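Local coordinates for protein E (Haemophilus influenzae, PDB 3ZH5), which acts as a multifunctional surface adhesin that binds host epithelial cells and the host proteins vitronectin, laminin and plasminogen, at residues Y55-P58 with Y63-S66; S14-L19 with S66-K71; V23-D28 with T114-A119. All blocks are in the same frame, centred on the assembly; numbering follows the deposited sequence.

Contact 1. Residues Y55-P58 with Y63-S66; sequences YVYP and YARS
Tyr55 lays one face of its ring over the CB of Tyr63. This is a CH-pi contact. CB of Tyr63 stands 4.0 Å from the centroid of the Tyr55 ring and only 9° off the ring normal. The two side chains lie side by side and point the same way; their ring planes are inclined at 57°.

Tyr57 can be followed outward from the backbone. Its CB points toward 63-66. CG is anti to the carbonyl carbon (chi1 -75°), and this carries the ring alongside the backbone of Tyr63 and Ala64. CE1 is the atom that touches: it lies 3.8 Å from the Ala64 N, which sits at the ring edge, and 4.0 Å from the Ala64 CB. At the tip, OH is hydrogen-bonded to the Leu96 carbonyl. Val56 CG2 also reaches the Ala64 methyl, at 4.2 Å.

Segment 55-58 lies in the loop between strands 53-54 and 64-74, and 63-66 leads from its end into the second strand. Phe87 of strand 79-88 touches Val56 and Ala64. Apolar and aromatic side chains thus pack across the loop, while a backbone hydrogen bond between Ala64 and Leu54 ties its base. The hydroxyl of the buried Tyr57 is satisfied by a backbone carbonyl.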
loop_
_atom_site.group_PDB
_atom_site.type_symbol
_atom_site.label_atom_id
_atom_site.label_comp_id
_atom_site.label_asym_id
_atom_site.label_seq_id
_atom_site.Cartn_x
_atom_site.Cartn_y
_atom_site.Cartn_z
ATOM N N TYR A 55 17.460 -5.721 2.809
ATOM C CA TYR A 55 18.590 -5.597 1.900
ATOM C C TYR A 55 18.234 -6.245 0.578
ATOM O O TYR A 55 18.506 -7.428 0.359
ATOM C CB TYR A 55 19.830 -6.249 2.503
ATOM C CG TYR A 55 20.305 -5.564 3.763
ATOM C CD1 TYR A 55 19.706 -5.822 4.983
ATOM C CD2 TYR A 55 21.347 -4.655 3.726
ATOM C CE1 TYR A 55 20.139 -5.191 6.138
ATOM C CE2 TYR A 55 21.787 -4.027 4.860
ATOM C CZ TYR A 55 21.181 -4.295 6.065
ATOM O OH TYR A 55 21.625 -3.656 7.196
ATOM N N VAL A 56 17.631 -5.448 -0.300
ATOM C CA VAL A 56 17.093 -5.938 -1.569
ATOM C C VAL A 56 17.746 -5.263 -2.770
ATOM O O VAL A 56 17.234 -5.325 -3.879
ATOM C CB VAL A 56 15.570 -5.689 -1.662
ATOM C CG1 VAL A 56 14.808 -6.712 -0.843
ATOM C CG2 VAL A 56 15.216 -4.269 -1.213
ATOM N N TYR A 57 18.878 -4.613 -2.543
ATOM C CA TYR A 57 19.523 -3.831 -3.574
ATOM C C TYR A 57 20.728 -4.562 -4.081
ATOM O O TYR A 57 21.170 -5.520 -3.445
ATOM C CB TYR A 57 19.940 -2.492 -2.994
ATOM C CG TYR A 57 18.780 -1.563 -2.807
ATOM C CD1 TYR A 57 17.990 -1.641 -1.667
ATOM C CD2 TYR A 57 18.462 -0.617 -3.762
ATOM C CE1 TYR A 57 16.923 -0.804 -1.487
ATOM C CE2 TYR A 57 17.395 0.226 -3.588
ATOM C CZ TYR A 57 16.630 0.129 -2.448
ATOM O OH TYR A 57 15.568 0.974 -2.280
ATOM N N PRO A 58 21.271 -4.103 -5.223
ATOM C CA PRO A 58 22.453 -4.693 -5.846
ATOM C C PRO A 58 23.591 -4.721 -4.852
ATOM O O PRO A 58 24.304 -5.714 -4.738
ATOM C CB PRO A 58 22.770 -3.710 -6.974
ATOM C CG PRO A 58 22.140 -2.420 -6.543
ATOM C CD PRO A 58 20.880 -2.858 -5.905
ATOM N N TYR A 63 19.775 -0.720 2.138
ATOM C CA TYR A 63 18.537 -1.332 2.603
ATOM C C TYR A 63 17.340 -0.428 2.357
ATOM O O TYR A 63 17.472 0.793 2.340
ATOM C CB TYR A 63 18.635 -1.623 4.091
ATOM C CG TYR A 63 19.001 -0.404 4.905
ATOM C CD1 TYR A 63 20.333 -0.073 5.132
ATOM C CD2 TYR A 63 18.019 0.419 5.453
ATOM C CE1 TYR A 63 20.679 1.044 5.885
ATOM C CE2 TYR A 63 18.358 1.542 6.217
ATOM C CZ TYR A 63 19.689 1.844 6.421
ATOM O OH TYR A 63 20.045 2.950 7.152
ATOM N N ALA A 64 16.166 -1.031 2.192
ATOM C CA ALA A 64 14.955 -0.276 1.923
ATOM C C ALA A 64 14.367 0.202 3.233
ATOM O O ALA A 64 14.479 -0.496 4.237
ATOM C CB ALA A 64 13.952 -1.138 1.205
ATOM N N ARG A 65 13.720 1.367 3.189
ATOM C CA ARG A 65 12.975 1.920 4.323
ATOM C C ARG A 65 11.461 1.896 4.137
ATOM O O ARG A 65 10.712 1.998 5.106
ATOM C CB ARG A 65 13.424 3.356 4.610
ATOM C CG ARG A 65 14.856 3.430 5.088
ATOM C CD ARG A 65 15.285 4.835 5.450
ATOM N NE ARG A 65 16.723 4.868 5.669
ATOM C CZ ARG A 65 17.330 5.606 6.590
ATOM N NH1 ARG A 65 16.633 6.401 7.393
ATOM N NH2 ARG A 65 18.650 5.552 6.707
ATOM N N SER A 66 10.986 1.775 2.904
ATOM C CA SER A 66 9.546 1.628 2.703
ATOM C C SER A 66 9.252 0.733 1.506
ATOM O O SER A 66 10.139 0.401 0.728
ATOM C CB SER A 66 8.874 3.008 2.537
ATOM O OG SER A 66 9.283 3.659 1.315
#

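Contact 2. Residues S14-L19 with S66-K71; sequences SGYIRL and SVRQYK
Strands 16-19 and 64-74 do not pair here: the nearest CA atoms, those of Tyr16 and Arg68, are 12.2 Å apart. Two long side chains bridge this gap. The Tyr16 CB points toward 66-71, and its ring carries the hydroxyl across. Arg68 starts out extended and then bends at chi3 (-78°), which swings the guanidinium to the tyrosine.

The meeting point is one weak hydrogen bond. NH2 of Arg68 donates to OH of Tyr16 at 3.1 Å, with an N-H...O angle of 132°. The hydroxyl lies near the guanidinium plane, at its edge. The two side chains cross at about a right angle, with the ring and guanidinium planes 68° apart.

Stronger partners hold the arginine. NH1 forms salt bridges with Asp28 of strand 25-34 and Asp45 of strand 41-50, and NE donates to the Gly93 carbonyl. The Tyr16 side chain also touches Tyr26 and Asp28. The polar contact thus spans the two strands that lie between its segments in the antiparallel sheet. The two carboxylates probably balance the guanidinium charge and fix its position, so the tyrosine bond is a minor addition to an ionic cluster.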
loop_
_atom_site.group_PDB
_atom_site.type_symbol
_atom_site.label_atom_id
_atom_site.label_comp_id
_atom_site.label_asym_id
_atom_site.label_seq_id
_atom_site.Cartn_x
_atom_site.Cartn_y
_atom_site.Cartn_z
ATOM N N SER A 14 1.345 14.633 3.943
ATOM C CA SER A 14 0.077 15.040 3.344
ATOM C C SER A 14 -0.364 14.098 2.227
ATOM O O SER A 14 0.415 13.720 1.338
ATOM C CB SER A 14 0.159 16.504 2.854
ATOM O OG SER A 14 -0.250 16.619 1.501
ATOM N N GLY A 15 -1.636 13.726 2.286
ATOM C CA GLY A 15 -2.234 12.798 1.361
ATOM C C GLY A 15 -2.148 11.326 1.733
ATOM O O GLY A 15 -2.772 10.495 1.082
ATOM N N TYR A 16 -1.372 10.979 2.751
ATOM C CA TYR A 16 -1.266 9.573 3.156
ATOM C C TYR A 16 -2.291 9.330 4.248
ATOM O O TYR A 16 -2.446 10.129 5.151
ATOM C CB TYR A 16 0.147 9.242 3.638
ATOM C CG TYR A 16 1.117 9.175 2.489
ATOM C CD1 TYR A 16 1.560 10.335 1.865
ATOM C CD2 TYR A 16 1.566 7.949 2.009
ATOM C CE1 TYR A 16 2.433 10.278 0.783
ATOM C CE2 TYR A 16 2.434 7.877 0.925
ATOM C CZ TYR A 16 2.867 9.045 0.317
ATOM O OH TYR A 16 3.734 8.989 -0.754
ATOM N N ILE A 17 -3.005 8.232 4.128
ATOM C CA ILE A 17 -4.068 7.898 4.999
ATOM C C ILE A 17 -3.580 6.703 5.831
ATOM O O ILE A 17 -3.288 5.633 5.295
ATOM C CB ILE A 17 -5.320 7.511 4.257
ATOM C CG1 ILE A 17 -5.762 8.610 3.254
ATOM C CG2 ILE A 17 -6.434 7.210 5.258
ATOM C CD1 ILE A 17 -7.014 8.218 2.503
ATOM N N ARG A 18 -3.502 6.877 7.136
ATOM C CA ARG A 18 -2.999 5.815 7.999
ATOM C C ARG A 18 -4.109 4.819 8.290
ATOM O O ARG A 18 -5.261 5.185 8.482
ATOM C CB ARG A 18 -2.440 6.435 9.285
ATOM C CG ARG A 18 -2.011 5.483 10.359
ATOM C CD ARG A 18 -1.532 6.321 11.553
ATOM N NE ARG A 18 -0.140 6.714 11.395
ATOM C CZ ARG A 18 0.390 7.840 11.850
ATOM N NH1 ARG A 18 -0.355 8.728 12.499
ATOM N NH2 ARG A 18 1.677 8.086 11.643
ATOM N N LEU A 19 -3.784 3.532 8.276
ATOM C CA LEU A 19 -4.814 2.537 8.479
ATOM C C LEU A 19 -4.851 2.062 9.902
ATOM O O LEU A 19 -3.877 2.146 10.641
ATOM C CB LEU A 19 -4.581 1.320 7.570
ATOM C CG LEU A 19 -4.605 1.792 6.116
ATOM C CD1 LEU A 19 -4.498 0.666 5.129
ATOM C CD2 LEU A 19 -5.881 2.629 5.855
ATOM N N SER A 66 10.986 1.775 2.904
ATOM C CA SER A 66 9.546 1.628 2.703
ATOM C C SER A 66 9.252 0.733 1.506
ATOM O O SER A 66 10.139 0.401 0.728
ATOM C CB SER A 66 8.874 3.008 2.537
ATOM O OG SER A 66 9.283 3.659 1.315
ATOM N N VAL A 67 8.000 0.311 1.400
ATOM C CA VAL A 67 7.540 -0.498 0.294
ATOM C C VAL A 67 6.322 0.172 -0.285
ATOM O O VAL A 67 5.475 0.654 0.437
ATOM C CB VAL A 67 7.123 -1.881 0.789
ATOM C CG1 VAL A 67 6.914 -2.816 -0.380
ATOM C CG2 VAL A 67 8.191 -2.422 1.707
ATOM N N ARG A 68 6.220 0.197 -1.602
ATOM C CA ARG A 68 5.029 0.690 -2.249
ATOM C C ARG A 68 4.398 -0.479 -3.002
ATOM O O ARG A 68 5.062 -1.150 -3.791
ATOM C CB ARG A 68 5.453 1.812 -3.203
ATOM C CG ARG A 68 4.351 2.528 -3.949
ATOM C CD ARG A 68 4.919 3.745 -4.679
ATOM N NE ARG A 68 5.190 4.931 -3.851
ATOM C CZ ARG A 68 4.267 5.822 -3.499
ATOM N NH1 ARG A 68 3.002 5.652 -3.863
ATOM N NH2 ARG A 68 4.597 6.876 -2.787
ATOM N N GLN A 69 3.114 -0.724 -2.781
ATOM C CA GLN A 69 2.443 -1.837 -3.434
ATOM C C GLN A 69 1.226 -1.369 -4.178
ATOM O O GLN A 69 0.347 -0.735 -3.608
ATOM C CB GLN A 69 2.017 -2.873 -2.426
ATOM C CG GLN A 69 3.201 -3.584 -1.833
ATOM C CD GLN A 69 2.801 -4.678 -0.895
ATOM O OE1 GLN A 69 2.005 -4.481 0.023
ATOM N NE2 GLN A 69 3.366 -5.841 -1.110
ATOM N N TYR A 70 1.188 -1.711 -5.453
ATOM C CA TYR A 70 0.066 -1.380 -6.312
ATOM C C TYR A 70 -1.078 -2.321 -6.068
ATOM O O TYR A 70 -0.945 -3.559 -6.251
ATOM C CB TYR A 70 0.523 -1.524 -7.743
ATOM C CG TYR A 70 -0.397 -0.919 -8.800
ATOM C CD1 TYR A 70 -1.719 -1.323 -8.922
ATOM C CD2 TYR A 70 0.070 0.047 -9.663
ATOM C CE1 TYR A 70 -2.560 -0.746 -9.895
ATOM C CE2 TYR A 70 -0.750 0.624 -10.620
ATOM C CZ TYR A 70 -2.065 0.213 -10.740
ATOM O OH TYR A 70 -2.878 0.829 -11.721
ATOM N N LYS A 71 -2.203 -1.764 -5.662
ATOM C CA LYS A 71 -3.427 -2.534 -5.415
ATOM C C LYS A 71 -4.550 -2.162 -6.384
ATOM O O LYS A 71 -4.624 -1.013 -6.813
ATOM C CB LYS A 71 -3.939 -2.246 -3.994
ATOM C CG LYS A 71 -2.896 -2.478 -2.921
ATOM C CD LYS A 71 -2.554 -3.970 -2.756
ATOM C CE LYS A 71 -1.863 -4.171 -1.407
ATOM N NZ LYS A 71 -1.291 -5.510 -1.244
#

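Contact 3. Residues V23-D28 with T114-A119; sequences VNYYID and TTLYNA
Tyr25 and Thr115 meet through matching first torsions. The Tyr25 ring swings opposite the backbone N (chi1 -164°), which sends it toward the helix. Thr115 has its methyl in the same position, with OG1 beside the backbone N (chi1 -61°), and the methyl is thereby turned onto the ring. CG2 of Thr115 lies over one face of the Tyr25 ring, offset toward the rim and 4.1 Å from Tyr25 CG.

Leu116 comes to the far end of the same ring. It crosses Tyr25 at about a right angle. Its CD2 is 3.3 Å from the Tyr25 OH and 3.8 Å from Tyr25 CZ. Ala119, one helical turn beyond Thr115, receives Ile27 CD1 on its methyl at 3.8 Å. Tyr25 and Ile27 are two apart in the strand and both point to the helix, while Tyr26 between them points away.

Thr114 is the N-cap of the helix: its OG1 accepts from the Tyr117 N at 3.2 Å. The axes of 25-28 and 115-119 are 27° from parallel and 9.8 Å apart. Strands 16-19 and 41-50 flank strand 25-34 in the sheet. Leu19 from the first of them touches both Tyr25 and Thr115. The start of the helix lies against this face of the antiparallel sheet, running roughly along strand 25-34.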
loop_
_atom_site.group_PDB
_atom_site.type_symbol
_atom_site.label_atom_id
_atom_site.label_comp_id
_atom_site.label_asym_id
_atom_site.label_seq_id
_atom_site.Cartn_x
_atom_site.Cartn_y
_atom_site.Cartn_z
ATOM N N VAL A 23 0.079 1.439 12.308
ATOM C CA VAL A 23 0.313 2.885 12.200
ATOM C C VAL A 23 1.359 3.211 11.114
ATOM O O VAL A 23 1.564 4.375 10.767
ATOM C CB VAL A 23 0.708 3.529 13.541
ATOM C CG1 VAL A 23 -0.411 3.316 14.581
ATOM C CG2 VAL A 23 2.033 2.980 14.052
ATOM N N ASN A 24 2.000 2.192 10.560
ATOM C CA ASN A 24 2.958 2.409 9.461
ATOM C C ASN A 24 2.471 1.964 8.104
ATOM O O ASN A 24 3.266 1.887 7.187
ATOM C CB ASN A 24 4.276 1.713 9.782
ATOM C CG ASN A 24 4.911 2.306 11.018
ATOM O OD1 ASN A 24 5.022 3.532 11.096
ATOM N ND2 ASN A 24 5.254 1.472 12.018
ATOM N N TYR A 25 1.195 1.636 8.000
ATOM C CA TYR A 25 0.639 1.205 6.718
ATOM C C TYR A 25 -0.279 2.325 6.262
ATOM O O TYR A 25 -1.121 2.777 7.046
ATOM C CB TYR A 25 -0.162 -0.088 6.912
ATOM C CG TYR A 25 -0.459 -0.841 5.632
ATOM C CD1 TYR A 25 -1.328 -0.322 4.711
ATOM C CD2 TYR A 25 0.115 -2.086 5.370
ATOM C CE1 TYR A 25 -1.610 -0.997 3.521
ATOM C CE2 TYR A 25 -0.162 -2.778 4.205
ATOM C CZ TYR A 25 -1.029 -2.231 3.281
ATOM O OH TYR A 25 -1.313 -2.892 2.102
ATOM N N TYR A 26 -0.112 2.788 5.029
ATOM C CA TYR A 26 -0.870 3.942 4.529
ATOM C C TYR A 26 -1.438 3.720 3.118
ATOM O O TYR A 26 -0.944 2.894 2.347
ATOM C CB TYR A 26 0.043 5.172 4.413
ATOM C CG TYR A 26 0.755 5.582 5.666
ATOM C CD1 TYR A 26 1.943 4.961 6.058
ATOM C CD2 TYR A 26 0.251 6.607 6.467
ATOM C CE1 TYR A 26 2.615 5.347 7.249
ATOM C CE2 TYR A 26 0.917 6.992 7.641
ATOM C CZ TYR A 26 2.100 6.377 8.003
ATOM O OH TYR A 26 2.743 6.769 9.190
ATOM N N ILE A 27 -2.481 4.462 2.791
ATOM C CA ILE A 27 -2.923 4.607 1.388
ATOM C C ILE A 27 -2.316 5.895 0.871
ATOM O O ILE A 27 -2.355 6.903 1.561
ATOM C CB ILE A 27 -4.435 4.790 1.295
ATOM C CG1 ILE A 27 -5.145 3.522 1.752
ATOM C CG2 ILE A 27 -4.870 5.219 -0.135
ATOM C CD1 ILE A 27 -6.553 3.774 2.105
ATOM N N ASP A 28 -1.713 5.874 -0.311
ATOM C CA ASP A 28 -1.185 7.097 -0.865
ATOM C C ASP A 28 -2.342 7.672 -1.649
ATOM O O ASP A 28 -2.737 7.155 -2.720
ATOM C CB ASP A 28 0.083 6.833 -1.677
ATOM C CG ASP A 28 0.520 8.027 -2.536
ATOM O OD1 ASP A 28 -0.102 9.116 -2.468
ATOM O OD2 ASP A 28 1.546 7.878 -3.255
ATOM N N THR A 114 -9.450 -6.214 9.682
ATOM C CA THR A 114 -8.128 -6.471 9.073
ATOM C C THR A 114 -7.667 -5.159 8.458
ATOM O O THR A 114 -8.486 -4.281 8.191
ATOM C CB THR A 114 -8.122 -7.544 7.938
ATOM O OG1 THR A 114 -8.736 -6.987 6.771
ATOM C CG2 THR A 114 -8.855 -8.808 8.329
ATOM N N THR A 115 -6.365 -5.025 8.227
ATOM C CA THR A 115 -5.827 -3.724 7.865
ATOM C C THR A 115 -6.347 -3.320 6.506
ATOM O O THR A 115 -6.705 -2.150 6.247
ATOM C CB THR A 115 -4.293 -3.670 7.843
ATOM O OG1 THR A 115 -3.781 -3.965 9.152
ATOM C CG2 THR A 115 -3.836 -2.290 7.442
ATOM N N LEU A 116 -6.389 -4.270 5.589
ATOM C CA LEU A 116 -6.754 -3.875 4.244
ATOM C C LEU A 116 -8.262 -3.668 4.103
ATOM O O LEU A 116 -8.711 -2.885 3.248
ATOM C CB LEU A 116 -6.186 -4.865 3.241
ATOM C CG LEU A 116 -4.705 -4.549 3.009
ATOM C CD1 LEU A 116 -4.013 -5.584 2.122
ATOM C CD2 LEU A 116 -4.609 -3.192 2.382
ATOM N N TYR A 117 -9.044 -4.316 4.956
ATOM C CA TYR A 117 -10.469 -4.067 4.951
ATOM C C TYR A 117 -10.746 -2.617 5.324
ATOM O O TYR A 117 -11.609 -2.006 4.711
ATOM C CB TYR A 117 -11.153 -4.993 5.934
ATOM C CG TYR A 117 -12.666 -4.947 5.956
ATOM C CD1 TYR A 117 -13.343 -4.038 6.765
ATOM C CD2 TYR A 117 -13.420 -5.865 5.234
ATOM C CE1 TYR A 117 -14.721 -4.026 6.820
ATOM C CE2 TYR A 117 -14.807 -5.855 5.279
ATOM C CZ TYR A 117 -15.450 -4.939 6.069
ATOM O OH TYR A 117 -16.834 -4.920 6.128
ATOM N N ASN A 118 -10.018 -2.068 6.314
ATOM C CA ASN A 118 -10.158 -0.639 6.672
ATOM C C ASN A 118 -9.857 0.259 5.502
ATOM O O ASN A 118 -10.542 1.293 5.272
ATOM C CB ASN A 118 -9.235 -0.306 7.889
ATOM C CG ASN A 118 -9.353 1.155 8.382
ATOM O OD1 ASN A 118 -8.331 1.860 8.479
ATOM N ND2 ASN A 118 -10.580 1.597 8.741
ATOM N N ALA A 119 -8.849 -0.124 4.723
ATOM C CA ALA A 119 -8.511 0.624 3.539
ATOM C C ALA A 119 -9.697 0.644 2.587
ATOM O O ALA A 119 -10.044 1.693 2.075
ATOM C CB ALA A 119 -7.296 0.071 2.826
#

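Contacts 1 and 2 both use strand 64-74; their segments share Ser66, which takes part in neither contact. Contact 1 lies at the loop end of that strand, partly buried and about 17 Å between centres from contact 2. Contact 2 is a surface contact, though close to the middle of the chain. Contact 3 is partly buried and is the one that uses the helix. Contacts 2 and 3 sit about 8 Å apart between centres and touch directly: the arginine of contact 2 is held by an acid on the strand of contact 3, and strands 16-19 and 25-34 are neighbours. Contacts 1 and 3 rest on apolar and aromatic packing, whereas contact 2 is polar. All three reach the same sheet.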